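Local coordinates for solute-binding protein Csal_2479 (Chromohalobacter salexigens, PDB 4P1L) that binds D-glucuronate and is probably the solute-binding part of a tripartite ATP-independent periplasmic (TRAP) system that carries solute into the cytoplasm, at residues G216-A221 with L281-K286; N184-A189 with G200-A205; E54-P59 with S247-Q252. All coordinates share one frame; numbering follows the deposited sequence.

None of the three contacts is wholly core or wholly surface, yet their chemistry differs with place. Contacts 1 and 3 hold the two ends of the same long helix, 248-282, and their centres lie about 44 Å apart on opposite sides of the chain's centre. At its start, contact 3 uses charge: an exposed arginine pairs with a buried aspartate. At its end, contact 1 has no polar bond across it, relying on a tyrosine edge against alanine and valine. Contact 2, whose centre is about 17 Å from that of contact 1, is purely apolar as well, but joins the end of strand 184-187 and the residue just after it to the loop before strand 204-207, nearer the bound sugar.

Contact 1: residues G216-A221 with L281-K286; sequences GHYEVA and LDAGVK
Y218 supplies the side chain by which 216-221 meets 281-286, touching A283 and V285 there. The segment begins at G216, which leaves the preceding helix 209-214 with positive phi and whose O then receives E219 N, starting a short turn. H217 faces the other way, its ND1 bonded to Y149 OH, while its O accepts from both V220 N and A221 N. Next comes Y218, with CG placed between its own backbone N and carbonyl carbon (chi1 76°), which swings the ring toward the end of the long helix. It meets its partners by its edge: CE2 lies 3.8 Å from A283 CB, and that methyl and V285 CG2 both sit near the ring plane. Nearer the backbone, Y218 CB is 4.0 Å from V285 CG2, and Y218 CD2 stands 4.1 Å from the same methyl. The two side chains cross at about a right angle.

The partner is a helix terminus. Helix 248-282, the long helix characteristic of TRAP solute-binding proteins, stops here in a Schellman motif in which G284 takes positive phi; the chain then turns through V285 into strand 286-288, which pairs in parallel with strand 223-230. The tyrosine thus touches the residues before and after G284, in the turn between helix and strand, and Y218 also touches K279 and I280 of the helix. E219 points away from 281-286, but its CG sits 3.8 Å above one face of the Y218 ring, toward the rim, and its OE1 bonds to Y194 OH. A221 completes the turn, and its O accepts from Y212 OH.

Contact 2: residues N184-A189 with G200-A205; sequences NATPMA and GVIDGA
I202 sets its CG2 methyl against two side chains of 184-189 at once, T186 and the selenomethionine M188. The segments belong to consecutive pieces of an alpha/beta fold: strands 165-168 and 184-187 lie parallel, joined through helix 172-181 in a beta-alpha-beta crossover, and the chain then runs through helix 193-198 to the loop that leads into strand 204-207 of a separate mixed sheet. I202 stands in that loop, so its side chain bridges from the approach to one sheet onto the two-stranded one.

T186 and M188 are two residues apart and both point toward I202. From T186 it is the methyl that touches: its CG2 lies 3.7 Å from I202 CG2, the two side chains crossing at about a right angle. OG1 of T186 is anti to the backbone N (chi1 -178°), which puts the apolar branch, not the hydroxyl, against the isoleucine. M188, just beyond the end of the strand, meets I202 tip to tip, CE to CG2, again at 3.7 Å. The two methyls also approach each other, T186 CG2 and M188 CE being 4.1 Å apart, so three methyl groups form a compact triangle with no polar bond across it.

S196 and L197 of helix 193-198 also touch I202, as do K165 and R167. The latter matters for the site, since R167 binds glucuronate and its NH2 donates to M188 O; the M188 side chain is about 8 Å from the sugar. The M188 chain is extended until its last torsion, where a bend (chi3 -48°) turns CE in toward I202 and leaves SE 5.1 Å from I202 CG2.

Contact 3: residues E54-P59 with S247-Q252; sequences EGRVEP and SEKDRQ
A salt-bridge network of E54, R56 and D250 joins the loop after helix 37-52 to the first turn of helix 248-282. R56 grips D250 side-on, one nitrogen to each oxygen: NE donates to OD2 at 2.8 Å, and NH2 to OD1 at 2.8 Å. Both bonds are nearly straight, with N-H...O angles of 169° and 170°, and both carboxylate oxygens use their syn lone pairs. Guanidinium and carboxylate are almost coplanar, so the paired bonds fix the rotation of both groups. A bend in the arginine (chi3 -70°) presents this edge to the acid. The remaining nitrogen, NH1, makes a weak bond to E54 OE1 at 3.4 Å.

K249 lies beside the pair, its NZ 3.4 Å from R56 NH2; the two like charges are probably eased by D250 and by E54, whose OE1 is 5.1 Å from K249 NZ. The backbone of D250 is tied into the first turn, its N donating to OG of the N-cap S247 at 2.9 Å. An acid so near a helix N-terminus would be expected to favour its charged form. Beside the ionic pair, V57 CG2 approaches D250 OD2 at 4.3 Å.

The contact lies far from the sugar site. E54 is the C-prime residue of the Schellman motif that ends helix 37-52, while T53 of the same turn touches D250; V57 packs on V49 of that helix, W26 of strand 26-29 and L246, just ahead of the N-cap, and the chain then enters strand 59-62 at the border of the five-stranded sheet.

Contact 1: residues G216-A221 with L281-K286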
loop_
_atom_site.group_PDB
_atom_site.type_symbol
_atom_site.label_atom_id
_atom_site.label_comp_id
_atom_site.label_asym_id
_atom_site.label_seq_id
_atom_site.Cartn_x
_atom_site.Cartn_y
_atom_site.Cartn_z
ATOM N N GLY A 216 -5.949 -6.740 13.973
ATOM C CA GLY A 216 -6.636 -6.671 15.253
ATOM C C GLY A 216 -6.998 -5.255 15.689
ATOM O O GLY A 216 -7.508 -5.072 16.788
ATOM N N HIS A 217 -6.748 -4.254 14.845
ATOM C CA HIS A 217 -6.975 -2.863 15.255
ATOM C C HIS A 217 -8.426 -2.626 15.577
ATOM O O HIS A 217 -8.734 -1.859 16.472
ATOM C CB HIS A 217 -6.499 -1.867 14.192
ATOM C CG HIS A 217 -5.032 -1.944 13.915
ATOM N ND1 HIS A 217 -4.426 -1.244 12.899
ATOM C CD2 HIS A 217 -4.051 -2.655 14.516
ATOM C CE1 HIS A 217 -3.133 -1.522 12.883
ATOM N NE2 HIS A 217 -2.881 -2.357 13.874
ATOM N N TYR A 218 -9.308 -3.345 14.886
ATOM C CA TYR A 218 -10.748 -3.180 15.067
ATOM C C TYR A 218 -11.207 -3.535 16.480
ATOM O O TYR A 218 -12.261 -3.096 16.911
ATOM C CB TYR A 218 -11.490 -4.052 14.064
ATOM C CG TYR A 218 -11.519 -5.528 14.404
ATOM C CD1 TYR A 218 -10.470 -6.359 14.072
ATOM C CD2 TYR A 218 -12.636 -6.097 15.020
ATOM C CE1 TYR A 218 -10.500 -7.713 14.364
ATOM C CE2 TYR A 218 -12.673 -7.451 15.316
ATOM C CZ TYR A 218 -11.610 -8.248 14.977
ATOM O OH TYR A 218 -11.637 -9.585 15.264
ATOM N N GLU A 219 -10.417 -4.323 17.197
ATOM C CA GLU A 219 -10.766 -4.694 18.558
ATOM C C GLU A 219 -10.618 -3.533 19.526
ATOM O O GLU A 219 -11.168 -3.578 20.622
ATOM C CB GLU A 219 -9.889 -5.849 19.042
ATOM C CG GLU A 219 -10.049 -7.137 18.261
ATOM C CD GLU A 219 -8.950 -8.129 18.588
ATOM O OE1 GLU A 219 -8.266 -7.928 19.614
ATOM O OE2 GLU A 219 -8.756 -9.086 17.811
ATOM N N VAL A 220 -9.843 -2.512 19.154
ATOM C CA VAL A 220 -9.599 -1.401 20.066
ATOM C C VAL A 220 -10.178 -0.095 19.520
ATOM O O VAL A 220 -10.743 0.713 20.260
ATOM C CB VAL A 220 -8.100 -1.243 20.372
ATOM C CG1 VAL A 220 -7.857 0.009 21.230
ATOM C CG2 VAL A 220 -7.572 -2.493 21.068
ATOM N N ALA A 221 -10.112 0.070 18.211
ATOM C CA ALA A 221 -10.656 1.273 17.573
ATOM C C ALA A 221 -11.923 0.873 16.813
ATOM O O ALA A 221 -11.854 0.415 15.672
ATOM C CB ALA A 221 -9.632 1.885 16.666
ATOM N N LEU A 281 -18.089 -6.230 11.234
ATOM C CA LEU A 281 -19.463 -5.866 11.550
ATOM C C LEU A 281 -20.038 -6.809 12.591
ATOM O O LEU A 281 -20.677 -6.358 13.540
ATOM C CB LEU A 281 -20.359 -5.844 10.315
ATOM C CG LEU A 281 -20.233 -4.621 9.406
ATOM C CD1 LEU A 281 -21.048 -4.849 8.162
ATOM C CD2 LEU A 281 -20.695 -3.351 10.135
ATOM N N ASP A 282 -19.817 -8.112 12.425
ATOM C CA ASP A 282 -20.320 -9.080 13.400
ATOM C C ASP A 282 -19.744 -8.845 14.795
ATOM O O ASP A 282 -20.353 -9.237 15.805
ATOM C CB ASP A 282 -20.030 -10.512 12.952
ATOM C CG ASP A 282 -20.875 -10.926 11.765
ATOM O OD1 ASP A 282 -21.836 -10.192 11.447
ATOM O OD2 ASP A 282 -20.576 -11.972 11.150
ATOM N N ALA A 283 -18.583 -8.201 14.850
ATOM C CA ALA A 283 -17.916 -7.906 16.119
ATOM C C ALA A 283 -18.401 -6.610 16.784
ATOM O O ALA A 283 -17.940 -6.257 17.865
ATOM C CB ALA A 283 -16.419 -7.851 15.920
ATOM N N GLY A 284 -19.289 -5.880 16.117
ATOM C CA GLY A 284 -19.874 -4.690 16.703
ATOM C C GLY A 284 -19.247 -3.369 16.289
ATOM O O GLY A 284 -19.590 -2.329 16.864
ATOM N N VAL A 285 -18.314 -3.404 15.333
ATOM C CA VAL A 285 -17.697 -2.186 14.820
ATOM C C VAL A 285 -18.757 -1.278 14.235
ATOM O O VAL A 285 -19.706 -1.728 13.565
ATOM C CB VAL A 285 -16.582 -2.503 13.777
ATOM C CG1 VAL A 285 -16.101 -1.244 13.068
ATOM C CG2 VAL A 285 -15.408 -3.191 14.460
ATOM N N LYS A 286 -18.595 0.014 14.504
ATOM C CA LYS A 286 -19.473 1.025 13.976
ATOM C C LYS A 286 -18.832 1.659 12.740
ATOM O O LYS A 286 -17.818 2.379 12.833
ATOM C CB LYS A 286 -19.733 2.071 15.047
ATOM C CG LYS A 286 -20.380 1.465 16.302
ATOM C CD LYS A 286 -20.423 2.458 17.455
ATOM C CE LYS A 286 -21.007 1.845 18.736
ATOM N NZ LYS A 286 -20.711 2.697 19.942
#

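Contact 2: residues N184-A189 with G200-A205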
loop_
_atom_site.group_PDB
_atom_site.type_symbol
_atom_site.label_atom_id
_atom_site.label_comp_id
_atom_site.label_asym_id
_atom_site.label_seq_id
_atom_site.Cartn_x
_atom_site.Cartn_y
_atom_site.Cartn_z
ATOM N N ASN A 184 -3.778 15.419 14.385
ATOM C CA ASN A 184 -2.328 15.392 14.435
ATOM C C ASN A 184 -1.894 13.957 14.196
ATOM O O ASN A 184 -2.666 13.024 14.413
ATOM C CB ASN A 184 -1.788 15.991 15.742
ATOM C CG ASN A 184 -2.096 15.154 16.953
ATOM O OD1 ASN A 184 -1.303 14.296 17.354
ATOM N ND2 ASN A 184 -3.232 15.418 17.574
ATOM N N ALA A 185 -0.690 13.789 13.680
ATOM C CA ALA A 185 -0.274 12.501 13.169
ATOM C C ALA A 185 1.038 12.034 13.788
ATOM O O ALA A 185 1.831 12.825 14.307
ATOM C CB ALA A 185 -0.129 12.571 11.654
ATOM N N THR A 186 1.290 10.738 13.710
ATOM C CA THR A 186 2.550 10.222 14.178
ATOM C C THR A 186 2.913 8.986 13.364
ATOM O O THR A 186 2.114 8.062 13.243
ATOM C CB THR A 186 2.504 9.902 15.683
ATOM O OG1 THR A 186 3.792 9.430 16.111
ATOM C CG2 THR A 186 1.486 8.862 15.972
ATOM N N PRO A 187 4.104 8.996 12.763
ATOM C CA PRO A 187 4.577 7.886 11.936
ATOM C C PRO A 187 4.990 6.733 12.823
ATOM O O PRO A 187 5.617 6.962 13.859
ATOM C CB PRO A 187 5.776 8.506 11.191
ATOM C CG PRO A 187 6.282 9.548 12.113
ATOM C CD PRO A 187 5.074 10.114 12.792
HETATM N N MSE A 188 4.653 5.508 12.429
HETATM C CA MSE A 188 4.932 4.339 13.265
HETATM C C MSE A 188 4.895 3.051 12.434
HETATM O O MSE A 188 4.079 2.926 11.517
HETATM C CB MSE A 188 3.880 4.279 14.376
HETATM C CG MSE A 188 4.070 3.206 15.381
HETATM SE SE MSE A 188 2.557 3.187 16.673
HETATM C CE MSE A 188 2.483 5.049 17.097
ATOM N N ALA A 189 5.775 2.113 12.764
ATOM C CA ALA A 189 5.769 0.756 12.187
ATOM C C ALA A 189 4.417 0.097 12.366
ATOM O O ALA A 189 3.822 0.164 13.426
ATOM C CB ALA A 189 6.847 -0.107 12.810
ATOM N N GLY A 200 -3.452 3.655 24.482
ATOM C CA GLY A 200 -3.930 5.020 24.410
ATOM C C GLY A 200 -2.922 6.040 23.943
ATOM O O GLY A 200 -3.220 7.229 23.922
ATOM N N VAL A 201 -1.740 5.573 23.548
ATOM C CA VAL A 201 -0.693 6.408 22.971
ATOM C C VAL A 201 -1.146 7.125 21.690
ATOM O O VAL A 201 -0.689 8.224 21.392
ATOM C CB VAL A 201 0.535 5.529 22.641
ATOM C CG1 VAL A 201 1.562 6.291 21.838
ATOM C CG2 VAL A 201 1.156 4.984 23.930
ATOM N N ILE A 202 -2.033 6.481 20.934
ATOM C CA ILE A 202 -2.640 7.064 19.729
ATOM C C ILE A 202 -4.141 6.826 19.828
ATOM O O ILE A 202 -4.564 5.891 20.501
ATOM C CB ILE A 202 -2.102 6.421 18.425
ATOM C CG1 ILE A 202 -2.271 4.889 18.445
ATOM C CG2 ILE A 202 -0.631 6.816 18.194
ATOM C CD1 ILE A 202 -1.831 4.231 17.160
ATOM N N ASP A 203 -4.943 7.678 19.190
ATOM C CA ASP A 203 -6.405 7.509 19.157
ATOM C C ASP A 203 -6.901 6.733 17.933
ATOM O O ASP A 203 -8.042 6.294 17.893
ATOM C CB ASP A 203 -7.090 8.874 19.147
ATOM C CG ASP A 203 -6.619 9.770 20.280
ATOM O OD1 ASP A 203 -6.553 9.263 21.414
ATOM O OD2 ASP A 203 -6.291 10.957 20.026
ATOM N N GLY A 204 -6.067 6.594 16.907
ATOM C CA GLY A 204 -6.535 5.974 15.686
ATOM C C GLY A 204 -5.439 5.737 14.675
ATOM O O GLY A 204 -4.279 5.982 14.942
ATOM N N ALA A 205 -5.841 5.263 13.508
ATOM C CA ALA A 205 -4.925 5.009 12.404
ATOM C C ALA A 205 -5.801 4.947 11.151
ATOM O O ALA A 205 -6.962 5.329 11.195
ATOM C CB ALA A 205 -4.148 3.693 12.625
#

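Contact 3: residues E54-P59 with S247-Q252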
loop_
_atom_site.group_PDB
_atom_site.type_symbol
_atom_site.label_atom_id
_atom_site.label_comp_id
_atom_site.label_asym_id
_atom_site.label_seq_id
_atom_site.Cartn_x
_atom_site.Cartn_y
_atom_site.Cartn_z
ATOM N N GLU A 54 12.093 -24.841 -13.809
ATOM C CA GLU A 54 12.588 -26.185 -13.535
ATOM C C GLU A 54 13.539 -26.208 -12.329
ATOM O O GLU A 54 14.581 -26.869 -12.346
ATOM C CB GLU A 54 13.252 -26.755 -14.794
ATOM C CG GLU A 54 12.260 -26.875 -15.950
ATOM C CD GLU A 54 12.923 -27.100 -17.301
ATOM O OE1 GLU A 54 14.170 -27.154 -17.365
ATOM O OE2 GLU A 54 12.178 -27.214 -18.302
ATOM N N GLY A 55 13.163 -25.482 -11.279
ATOM C CA GLY A 55 13.901 -25.495 -10.026
ATOM C C GLY A 55 15.167 -24.648 -9.996
ATOM O O GLY A 55 15.881 -24.630 -8.994
ATOM N N ARG A 56 15.460 -23.942 -11.085
ATOM C CA ARG A 56 16.645 -23.077 -11.115
ATOM C C ARG A 56 16.482 -21.917 -10.150
ATOM O O ARG A 56 17.444 -21.431 -9.559
ATOM C CB ARG A 56 16.900 -22.535 -12.524
ATOM C CG ARG A 56 17.441 -23.572 -13.509
ATOM C CD ARG A 56 17.789 -22.914 -14.819
ATOM N NE ARG A 56 16.604 -22.485 -15.551
ATOM C CZ ARG A 56 15.843 -23.280 -16.301
ATOM N NH1 ARG A 56 16.132 -24.575 -16.433
ATOM N NH2 ARG A 56 14.786 -22.780 -16.928
ATOM N N VAL A 57 15.245 -21.462 -10.009
ATOM C CA VAL A 57 14.945 -20.399 -9.081
ATOM C C VAL A 57 13.886 -20.909 -8.135
ATOM O O VAL A 57 12.793 -21.265 -8.564
ATOM C CB VAL A 57 14.403 -19.175 -9.786
ATOM C CG1 VAL A 57 14.221 -18.038 -8.768
ATOM C CG2 VAL A 57 15.319 -18.765 -10.960
ATOM N N GLU A 58 14.224 -20.943 -6.854
ATOM C CA GLU A 58 13.351 -21.494 -5.828
ATOM C C GLU A 58 13.044 -20.454 -4.759
ATOM O O GLU A 58 13.726 -20.393 -3.737
ATOM C CB GLU A 58 14.007 -22.729 -5.196
ATOM C CG GLU A 58 14.407 -23.747 -6.255
ATOM C CD GLU A 58 15.009 -25.022 -5.693
ATOM O OE1 GLU A 58 14.961 -25.225 -4.462
ATOM O OE2 GLU A 58 15.517 -25.826 -6.501
ATOM N N PRO A 59 12.023 -19.617 -5.003
ATOM C CA PRO A 59 11.728 -18.558 -4.029
ATOM C C PRO A 59 11.088 -19.087 -2.754
ATOM O O PRO A 59 10.323 -20.064 -2.758
ATOM C CB PRO A 59 10.755 -17.646 -4.785
ATOM C CG PRO A 59 10.908 -18.034 -6.254
ATOM C CD PRO A 59 11.207 -19.483 -6.222
ATOM N N SER A 247 18.972 -16.094 -16.583
ATOM C CA SER A 247 18.835 -16.199 -18.037
ATOM C C SER A 247 17.674 -15.327 -18.515
ATOM O O SER A 247 16.744 -14.988 -17.738
ATOM C CB SER A 247 18.554 -17.646 -18.440
ATOM O OG SER A 247 17.253 -18.029 -17.987
ATOM N N GLU A 248 17.725 -14.967 -19.792
ATOM C CA GLU A 248 16.643 -14.208 -20.424
ATOM C C GLU A 248 15.351 -15.027 -20.388
ATOM O O GLU A 248 14.264 -14.491 -20.156
ATOM C CB GLU A 248 17.024 -13.854 -21.872
ATOM C CG GLU A 248 16.075 -12.884 -22.574
ATOM C CD GLU A 248 14.910 -13.583 -23.252
ATOM O OE1 GLU A 248 15.115 -14.679 -23.823
ATOM O OE2 GLU A 248 13.785 -13.033 -23.209
ATOM N N LYS A 249 15.460 -16.338 -20.603
ATOM C CA LYS A 249 14.265 -17.178 -20.603
ATOM C C LYS A 249 13.625 -17.210 -19.211
ATOM O O LYS A 249 12.410 -17.127 -19.071
ATOM C CB LYS A 249 14.580 -18.605 -21.075
ATOM C CG LYS A 249 13.337 -19.459 -21.263
ATOM C CD LYS A 249 13.684 -20.905 -21.591
ATOM C CE LYS A 249 14.599 -21.502 -20.524
ATOM N NZ LYS A 249 14.400 -22.967 -20.340
ATOM N N ASP A 250 14.440 -17.317 -18.173
ATOM C CA ASP A 250 13.879 -17.334 -16.823
ATOM C C ASP A 250 13.237 -15.989 -16.431
ATOM O O ASP A 250 12.201 -15.967 -15.744
ATOM C CB ASP A 250 14.930 -17.772 -15.798
ATOM C CG ASP A 250 15.144 -19.280 -15.785
ATOM O OD1 ASP A 250 14.402 -20.011 -16.490
ATOM O OD2 ASP A 250 16.058 -19.735 -15.055
ATOM N N ARG A 251 13.825 -14.867 -16.853
ATOM C CA ARG A 251 13.180 -13.568 -16.616
ATOM C C ARG A 251 11.787 -13.547 -17.242
ATOM O O ARG A 251 10.829 -13.098 -16.629
ATOM C CB ARG A 251 14.010 -12.398 -17.172
ATOM C CG ARG A 251 15.178 -11.946 -16.273
ATOM C CD ARG A 251 15.854 -10.668 -16.800
ATOM N NE ARG A 251 16.680 -10.930 -17.973
ATOM C CZ ARG A 251 17.899 -11.465 -17.905
ATOM N NH1 ARG A 251 18.595 -11.696 -19.015
ATOM N NH2 ARG A 251 18.432 -11.762 -16.715
ATOM N N GLN A 252 11.667 -14.023 -18.476
ATOM C CA GLN A 252 10.364 -13.993 -19.148
ATOM C C GLN A 252 9.353 -14.847 -18.369
ATOM O O GLN A 252 8.182 -14.457 -18.192
ATOM C CB GLN A 252 10.498 -14.456 -20.612
ATOM C CG GLN A 252 9.167 -14.792 -21.293
ATOM C CD GLN A 252 9.326 -15.224 -22.755
ATOM O OE1 GLN A 252 10.351 -14.968 -23.396
ATOM N NE2 GLN A 252 8.304 -15.889 -23.282
#